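Local coordinates for protein Zgc:56074 (Danio rerio, PDB 3E9D) that probably hydrolyses fructose-2,6-bisphosphate to fructose 6-phosphate and phosphate, as a histidine phosphatase that restrains glycolysis and favours the pentose phosphate pathway, at residues V9-T14 with L59-Q64; P85-R90 with K133-S138; E126-R131 with I187-R192. One frame throughout, in Å; residues are numbered along the deposited sequence.

Contact 1. Residues V9-T14 with L59-Q64; sequences VRHGET and LQRAIQ. With PO4 (phosphate ion), chain C; PO4 (phosphate ion), chain D.
H11 (chi1 71°) and R61 (chi1 58°) each hold CG between their backbone N and carbonyl carbon, which turns the imidazole and the arginine chain toward one another. The extended R61 chain runs over one face of the H11 ring, with R61 CD 3.7 Å from the ring centroid and 12° off its normal, a CH-pi contact. The guanidinium stands nearly perpendicular to the imidazole. T14 adds CG2, 3.8 Å from R61 CD, while its OG1 bonds to Q23. R10 to E13 form the histidine phosphatase signature RHGE, which begins at the last residue of the first strand; H11 is phosphorylated during turnover, on NE2. Its ND1 donates to G12 O from above the carbonyl plane, which probably limits ring rotation. H11 NE2 points at a phosphate, probably from the crystallisation liquor, at a separation too short to type. R61 NE and R61 NH2 reach O1 of this phosphate at 2.9 Å, and R10 NE gives its O2 a bond of 2.9 Å. R10 NH2 takes O3 of the same ion at 3.1 Å, and R10 NH1 bonds O2 of a second phosphate at 2.8 Å. N17, H183 and G184 also hydrogen-bond bound phosphate, and G24 O receives R61 NH2.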
# COMPACT_ATOMS: atom_id res chain seq x y z
N VAL A 9 1.70 2.06 -3.24
CA VAL A 9 3.05 2.59 -3.45
C VAL A 9 3.64 3.07 -2.13
O VAL A 9 2.98 3.80 -1.38
CB VAL A 9 3.04 3.77 -4.48
CG1 VAL A 9 4.47 4.27 -4.81
CG2 VAL A 9 2.28 3.37 -5.77
N ARG A 10 4.86 2.64 -1.81
CA ARG A 10 5.58 3.23 -0.67
C ARG A 10 6.14 4.62 -1.06
O ARG A 10 6.58 4.83 -2.19
CB ARG A 10 6.70 2.29 -0.20
CG ARG A 10 7.53 2.88 0.98
CD ARG A 10 8.63 1.91 1.45
NE ARG A 10 9.41 2.54 2.50
CZ ARG A 10 10.72 2.35 2.67
NH1 ARG A 10 11.42 1.54 1.87
NH2 ARG A 10 11.33 2.99 3.65
N HIS A 11 6.17 5.55 -0.11
CA HIS A 11 6.70 6.90 -0.36
C HIS A 11 8.17 6.84 -0.86
O HIS A 11 8.90 5.86 -0.61
CB HIS A 11 6.64 7.74 0.93
CG HIS A 11 7.63 7.30 1.96
ND1 HIS A 11 8.94 7.71 1.95
CD2 HIS A 11 7.52 6.41 2.98
CE1 HIS A 11 9.60 7.12 2.92
NE2 HIS A 11 8.77 6.31 3.56
N GLY A 12 8.61 7.92 -1.50
CA GLY A 12 10.00 8.03 -1.97
C GLY A 12 10.98 8.22 -0.83
O GLY A 12 10.59 8.62 0.26
N GLU A 13 12.26 7.97 -1.10
CA GLU A 13 13.33 8.10 -0.11
C GLU A 13 13.41 9.44 0.64
O GLU A 13 13.27 10.51 0.03
CB GLU A 13 14.67 7.84 -0.79
CG GLU A 13 15.78 7.54 0.18
CD GLU A 13 17.08 7.24 -0.53
OE1 GLU A 13 17.27 6.11 -1.02
OE2 GLU A 13 17.90 8.16 -0.60
N THR A 14 13.59 9.36 1.97
CA THR A 14 13.92 10.53 2.81
C THR A 14 15.37 10.39 3.24
O THR A 14 16.00 9.33 3.07
CB THR A 14 13.05 10.59 4.08
OG1 THR A 14 13.30 9.42 4.87
CG2 THR A 14 11.56 10.65 3.72
N LEU A 59 1.21 11.75 6.43
CA LEU A 59 2.64 12.09 6.60
C LEU A 59 3.23 12.72 5.33
O LEU A 59 2.93 12.27 4.24
CB LEU A 59 3.45 10.85 7.05
CG LEU A 59 3.01 10.26 8.41
CD1 LEU A 59 3.66 8.89 8.69
CD2 LEU A 59 3.29 11.25 9.53
N GLN A 60 4.03 13.77 5.52
CA GLN A 60 4.52 14.60 4.41
C GLN A 60 5.20 13.78 3.31
O GLN A 60 4.92 13.99 2.12
CB GLN A 60 5.47 15.69 4.93
CG GLN A 60 6.09 16.51 3.81
CD GLN A 60 7.00 17.64 4.28
OE1 GLN A 60 7.62 17.56 5.35
NE2 GLN A 60 7.09 18.68 3.47
N ARG A 61 6.07 12.84 3.69
CA ARG A 61 6.81 12.04 2.70
C ARG A 61 5.88 11.30 1.74
O ARG A 61 6.19 11.15 0.55
CB ARG A 61 7.82 11.08 3.37
CG ARG A 61 7.23 10.06 4.37
CD ARG A 61 8.34 9.57 5.32
NE ARG A 61 7.91 8.52 6.25
CZ ARG A 61 7.45 8.75 7.48
NH1 ARG A 61 7.33 9.99 7.93
NH2 ARG A 61 7.11 7.73 8.27
N ALA A 62 4.74 10.84 2.26
CA ALA A 62 3.72 10.12 1.49
C ALA A 62 2.87 11.08 0.64
O ALA A 62 2.63 10.85 -0.57
CB ALA A 62 2.83 9.27 2.44
N ILE A 63 2.41 12.16 1.28
CA ILE A 63 1.68 13.21 0.55
C ILE A 63 2.46 13.74 -0.67
O ILE A 63 1.90 13.86 -1.75
CB ILE A 63 1.29 14.39 1.48
CG1 ILE A 63 0.31 13.88 2.56
CG2 ILE A 63 0.67 15.55 0.64
CD1 ILE A 63 0.18 14.77 3.75
N GLN A 64 3.74 14.05 -0.48
CA GLN A 64 4.59 14.52 -1.59
C GLN A 64 4.70 13.51 -2.73
O GLN A 64 4.69 13.88 -3.90
CB GLN A 64 5.98 14.84 -1.09
CG GLN A 64 6.06 16.05 -0.21
CD GLN A 64 7.48 16.26 0.25
OE1 GLN A 64 8.00 15.52 1.09
NE2 GLN A 64 8.14 17.27 -0.32
P PO4 C . 8.77 4.50 6.04
O1 PO4 C . 7.87 5.65 6.44
O2 PO4 C . 8.24 3.72 4.87
O3 PO4 C . 10.14 5.02 5.65
O4 PO4 C . 8.98 3.58 7.23
P PO4 D . 14.94 1.96 2.61
O1 PO4 D . 14.12 2.14 3.87
O2 PO4 D . 14.17 1.09 1.63
O3 PO4 D . 15.28 3.31 1.98
O4 PO4 D . 16.26 1.29 2.98

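Contact 2. Residues P85-R90 with K133-S138; sequences PLLRER and KMFLKS
M134 is the first residue of 133-138 to touch the loop, meeting L86 at the more exposed edge of the contact. Its CB lies 3.9 Å from L86 CD1, and a bend at chi3 (61°) brings CE of M134 back to 3.9 Å from L86 CD2. The two side chains cross at about a right angle. F135 follows and is buried. Its backbone N is 3.7 Å from L86 CD1, its CB 4.2 Å from L86 CB. With CG anti to the backbone N (chi1 172°), the F135 ring presents a face to L87, whose CD2 sits 3.6 Å from the centroid and 9° off the normal, a CH-pi contact centred on the ring. F135 also touches M180 of strand 177-182. The two leucines belong to a 3-10 turn, 85-87, in which P85 O accepts R88 N and, from the opposite face of its plane, R88 NH1. That turn leads into E89, the probable proton donor/acceptor, whose carboxylate receives the backbone N atoms of A185 and F186. Across the contact itself all the meeting side chains are apolar; helix and turn are therefore matched by shape and apolar contact, the buried part being L87 on F135, and directional polar bonds fix the loop elsewhere.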
# COMPACT_ATOMS: atom_id res chain seq x y z
N PRO A 85 -5.33 9.12 7.99
CA PRO A 85 -4.36 8.79 9.03
C PRO A 85 -4.24 7.29 9.30
O PRO A 85 -3.23 6.86 9.84
CB PRO A 85 -4.91 9.51 10.26
CG PRO A 85 -5.76 10.62 9.71
CD PRO A 85 -6.40 10.00 8.51
N LEU A 86 -5.24 6.48 8.90
CA LEU A 86 -5.12 5.04 9.09
C LEU A 86 -3.97 4.43 8.27
O LEU A 86 -3.48 3.34 8.58
CB LEU A 86 -6.45 4.32 8.79
CG LEU A 86 -7.63 4.49 9.76
CD1 LEU A 86 -8.96 3.97 9.11
CD2 LEU A 86 -7.35 3.74 11.08
N LEU A 87 -3.53 5.15 7.23
CA LEU A 87 -2.39 4.70 6.41
C LEU A 87 -0.99 5.08 6.93
O LEU A 87 0.01 4.82 6.22
CB LEU A 87 -2.53 5.20 4.97
CG LEU A 87 -3.80 4.79 4.22
CD1 LEU A 87 -3.81 5.42 2.81
CD2 LEU A 87 -3.89 3.25 4.12
N ARG A 88 -0.90 5.73 8.09
CA ARG A 88 0.40 6.14 8.65
C ARG A 88 1.27 4.94 8.97
O ARG A 88 0.77 3.83 9.21
CB ARG A 88 0.25 7.03 9.90
CG ARG A 88 -0.35 6.33 11.15
CD ARG A 88 -0.81 7.39 12.20
NE ARG A 88 -1.34 6.75 13.41
CZ ARG A 88 -2.59 6.34 13.58
NH1 ARG A 88 -3.50 6.46 12.61
NH2 ARG A 88 -2.95 5.78 14.73
N GLU A 89 2.57 5.19 9.00
CA GLU A 89 3.54 4.17 9.29
C GLU A 89 3.34 3.60 10.71
O GLU A 89 2.83 4.29 11.59
CB GLU A 89 4.95 4.77 9.17
CG GLU A 89 6.12 3.77 9.43
CD GLU A 89 6.05 2.53 8.53
OE1 GLU A 89 5.01 1.84 8.53
OE2 GLU A 89 7.06 2.22 7.83
N ARG A 90 3.75 2.34 10.90
CA ARG A 90 3.86 1.77 12.23
C ARG A 90 4.57 2.72 13.19
O ARG A 90 5.63 3.28 12.87
CB ARG A 90 4.61 0.44 12.15
CG ARG A 90 4.78 -0.23 13.50
CD ARG A 90 5.26 -1.67 13.32
NE ARG A 90 5.27 -2.32 14.62
CZ ARG A 90 5.79 -3.52 14.85
NH1 ARG A 90 6.34 -4.23 13.85
NH2 ARG A 90 5.75 -4.01 16.08
N LYS A 133 -7.19 -3.07 8.56
CA LYS A 133 -8.55 -3.64 8.53
C LYS A 133 -9.62 -2.54 8.55
O LYS A 133 -10.62 -2.62 7.83
CB LYS A 133 -8.80 -4.59 9.70
CG LYS A 133 -8.07 -5.95 9.61
CD LYS A 133 -8.47 -6.82 10.81
CE LYS A 133 -7.43 -7.88 11.12
NZ LYS A 133 -7.61 -8.42 12.53
N MET A 134 -9.40 -1.51 9.37
CA MET A 134 -10.31 -0.36 9.43
C MET A 134 -10.26 0.43 8.13
O MET A 134 -11.30 0.90 7.62
CB MET A 134 -9.97 0.55 10.61
CG MET A 134 -10.21 -0.09 11.99
SD MET A 134 -9.48 0.93 13.32
CE MET A 134 -10.40 2.48 13.11
N PHE A 135 -9.07 0.56 7.58
CA PHE A 135 -8.92 1.23 6.29
C PHE A 135 -9.67 0.47 5.20
O PHE A 135 -10.37 1.09 4.39
CB PHE A 135 -7.43 1.40 5.88
CG PHE A 135 -7.28 1.90 4.45
CD1 PHE A 135 -7.53 3.24 4.15
CD2 PHE A 135 -6.96 1.03 3.42
CE1 PHE A 135 -7.43 3.71 2.82
CE2 PHE A 135 -6.86 1.50 2.10
CZ PHE A 135 -7.10 2.86 1.82
N LEU A 136 -9.53 -0.85 5.16
CA LEU A 136 -10.24 -1.66 4.16
C LEU A 136 -11.74 -1.51 4.24
O LEU A 136 -12.41 -1.38 3.22
CB LEU A 136 -9.89 -3.15 4.29
CG LEU A 136 -8.60 -3.66 3.66
CD1 LEU A 136 -8.60 -5.18 3.76
CD2 LEU A 136 -8.42 -3.22 2.22
N LYS A 137 -12.26 -1.53 5.46
CA LYS A 137 -13.70 -1.36 5.68
C LYS A 137 -14.17 0.00 5.14
O LYS A 137 -15.17 0.09 4.42
CB LYS A 137 -14.01 -1.55 7.18
CG LYS A 137 -15.48 -1.58 7.50
CD LYS A 137 -15.71 -1.77 9.02
CE LYS A 137 -17.18 -1.62 9.37
NZ LYS A 137 -17.67 -0.21 9.19
N SER A 138 -13.42 1.06 5.44
CA SER A 138 -13.70 2.40 4.94
C SER A 138 -13.57 2.48 3.40
O SER A 138 -14.42 3.09 2.71
CB SER A 138 -12.71 3.37 5.61
OG SER A 138 -12.89 4.69 5.17

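Contact 3. Residues E126-R131 with I187-R192; sequences EQVKTR and IRISVR
K129 and I189 bring the backbones nearest to each other, their CA atoms 6.3 Å apart, where two helices pass: 126-131 lies within helix 125-146 and 187-192 within helix 184-197. Both segments keep regular i to i+4 bonding, as in T130 N to E126 O and V191 N to I187 O, each 2.8 Å. I189 carries the second helix's share of the contact, against V128 and K129, and spans these two successive residues with its two branches. CG1 lies anti to the carbonyl carbon (chi1 -69°) and carries I189 CD1 to V128, 3.8 Å from V128 CG1 and 3.9 Å from V128 CB; the two side chains cross at about a right angle. The other branch, I189 CG2, rests 3.9 Å from K129 CB, touching the root of the lysine. Further out, K129 bends at chi3 (-68°), and its NZ forms a salt bridge to E126 OE2 whose hydrogen bond, at 3.2 Å, is weak, and another salt bridge to D197. I189 also packs on L125, V128 on F186, and I187 on the strand 2-10, so the second helix lies between its partner helix and the central sheet of this alpha/beta fold. With both branches gone, as in an alanine at I189, V128 CG1 and K129 CB would probably lack their mate and a gap would open between the helices. Farther along, helix 184-197 brings V195 to a bound potassium ion. Aliphatic carbons meet where the helices are nearest, whereas the lysine charge goes on to acidic partners, one on each helix, consistent with an apolar junction edged by ionic pairs.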
# COMPACT_ATOMS: atom_id res chain seq x y z
N GLU A 126 -0.25 -6.32 15.60
CA GLU A 126 -1.72 -6.43 15.56
C GLU A 126 -2.41 -5.06 15.51
O GLU A 126 -3.46 -4.92 14.88
CB GLU A 126 -2.27 -7.25 16.73
CG GLU A 126 -2.20 -8.77 16.51
CD GLU A 126 -2.86 -9.23 15.21
OE1 GLU A 126 -4.09 -9.02 15.03
OE2 GLU A 126 -2.16 -9.82 14.36
N GLN A 127 -1.84 -4.08 16.21
CA GLN A 127 -2.36 -2.71 16.17
C GLN A 127 -2.25 -2.11 14.76
O GLN A 127 -3.19 -1.51 14.27
CB GLN A 127 -1.62 -1.83 17.19
CG GLN A 127 -2.07 -2.06 18.63
CD GLN A 127 -1.27 -1.22 19.63
OE1 GLN A 127 -0.04 -1.21 19.63
NE2 GLN A 127 -1.99 -0.51 20.50
N VAL A 128 -1.11 -2.29 14.11
CA VAL A 128 -0.97 -1.85 12.72
C VAL A 128 -1.98 -2.57 11.81
O VAL A 128 -2.64 -1.95 10.97
CB VAL A 128 0.48 -2.03 12.19
CG1 VAL A 128 0.58 -1.53 10.74
CG2 VAL A 128 1.45 -1.30 13.07
N LYS A 129 -2.10 -3.89 11.96
CA LYS A 129 -3.04 -4.66 11.14
C LYS A 129 -4.50 -4.24 11.35
O LYS A 129 -5.28 -4.16 10.38
CB LYS A 129 -2.88 -6.16 11.42
CG LYS A 129 -3.69 -7.05 10.47
CD LYS A 129 -3.76 -8.50 10.97
CE LYS A 129 -2.41 -9.19 10.91
NZ LYS A 129 -2.51 -10.66 11.24
N THR A 130 -4.88 -3.99 12.61
CA THR A 130 -6.20 -3.43 12.90
C THR A 130 -6.46 -2.13 12.13
O THR A 130 -7.55 -1.93 11.60
CB THR A 130 -6.39 -3.25 14.42
OG1 THR A 130 -6.35 -4.54 15.04
CG2 THR A 130 -7.70 -2.55 14.76
N ARG A 131 -5.46 -1.25 12.06
CA ARG A 131 -5.59 -0.01 11.26
C ARG A 131 -5.86 -0.28 9.77
O ARG A 131 -6.73 0.36 9.16
CB ARG A 131 -4.35 0.88 11.41
CG ARG A 131 -4.25 1.54 12.79
CD ARG A 131 -3.33 2.76 12.74
NE ARG A 131 -1.88 2.44 12.71
CZ ARG A 131 -1.09 2.64 11.66
NH1 ARG A 131 -1.58 3.09 10.51
NH2 ARG A 131 0.21 2.39 11.76
N ILE A 187 2.74 -1.29 4.85
CA ILE A 187 2.43 -2.02 3.63
C ILE A 187 2.79 -3.50 3.78
O ILE A 187 2.04 -4.36 3.33
CB ILE A 187 3.14 -1.38 2.36
CG1 ILE A 187 2.46 -0.05 1.98
CG2 ILE A 187 3.12 -2.34 1.19
CD1 ILE A 187 3.35 0.89 1.10
N ARG A 188 3.93 -3.79 4.40
CA ARG A 188 4.35 -5.17 4.59
C ARG A 188 3.33 -5.93 5.42
O ARG A 188 2.93 -7.03 5.05
CB ARG A 188 5.72 -5.26 5.26
CG ARG A 188 6.39 -6.61 5.01
CD ARG A 188 7.85 -6.58 5.47
NE ARG A 188 8.53 -7.82 5.10
CZ ARG A 188 9.75 -8.16 5.53
NH1 ARG A 188 10.41 -7.35 6.34
NH2 ARG A 188 10.29 -9.32 5.14
N ILE A 189 2.92 -5.31 6.53
CA ILE A 189 1.92 -5.91 7.39
C ILE A 189 0.59 -6.10 6.65
O ILE A 189 -0.06 -7.14 6.77
CB ILE A 189 1.78 -5.11 8.72
CG1 ILE A 189 3.06 -5.30 9.56
CG2 ILE A 189 0.53 -5.57 9.52
CD1 ILE A 189 3.32 -4.20 10.64
N SER A 190 0.21 -5.09 5.85
CA SER A 190 -1.05 -5.11 5.09
C SER A 190 -1.07 -6.18 4.01
O SER A 190 -2.06 -6.90 3.86
CB SER A 190 -1.30 -3.74 4.45
OG SER A 190 -1.42 -2.74 5.47
N VAL A 191 0.04 -6.30 3.26
CA VAL A 191 0.17 -7.34 2.25
C VAL A 191 -0.00 -8.73 2.89
O VAL A 191 -0.73 -9.58 2.34
CB VAL A 191 1.53 -7.24 1.48
CG1 VAL A 191 1.80 -8.49 0.69
CG2 VAL A 191 1.51 -6.02 0.54
N ARG A 192 0.65 -8.96 4.03
CA ARG A 192 0.52 -10.26 4.69
C ARG A 192 -0.93 -10.53 5.15
O ARG A 192 -1.41 -11.66 5.06
CB ARG A 192 1.49 -10.41 5.89
CG ARG A 192 1.45 -11.85 6.49
CD ARG A 192 2.49 -12.09 7.59
NE ARG A 192 3.85 -12.27 7.07
CZ ARG A 192 4.37 -13.43 6.65
NH1 ARG A 192 3.64 -14.55 6.65
NH2 ARG A 192 5.62 -13.46 6.21

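Overall arrangement
Contacts 2 and 3 share helix 125-146 and lie only 8 Å apart between centres; R131 joins them, its NH1 2.8 Å from R88 O, and V128 CG2 packs 3.5 Å from R90 CG. Contact 1 stands farther off, its centre 16 Å from that of contact 2 and 18 Å from that of contact 3, but it meets both: R61 NH2 is 3.8 Å from E89 CB, and I187 CD1 3.7 Å from R10 CA. The phosphate pocket thus draws R10, H11 and R61 from contact 1 and is approached by E89 from the loop of contact 2. Helix 184-197, packed in contact 3, follows H183, the probable transition-state stabiliser, whose side chain lies about 3 Å from that of H11.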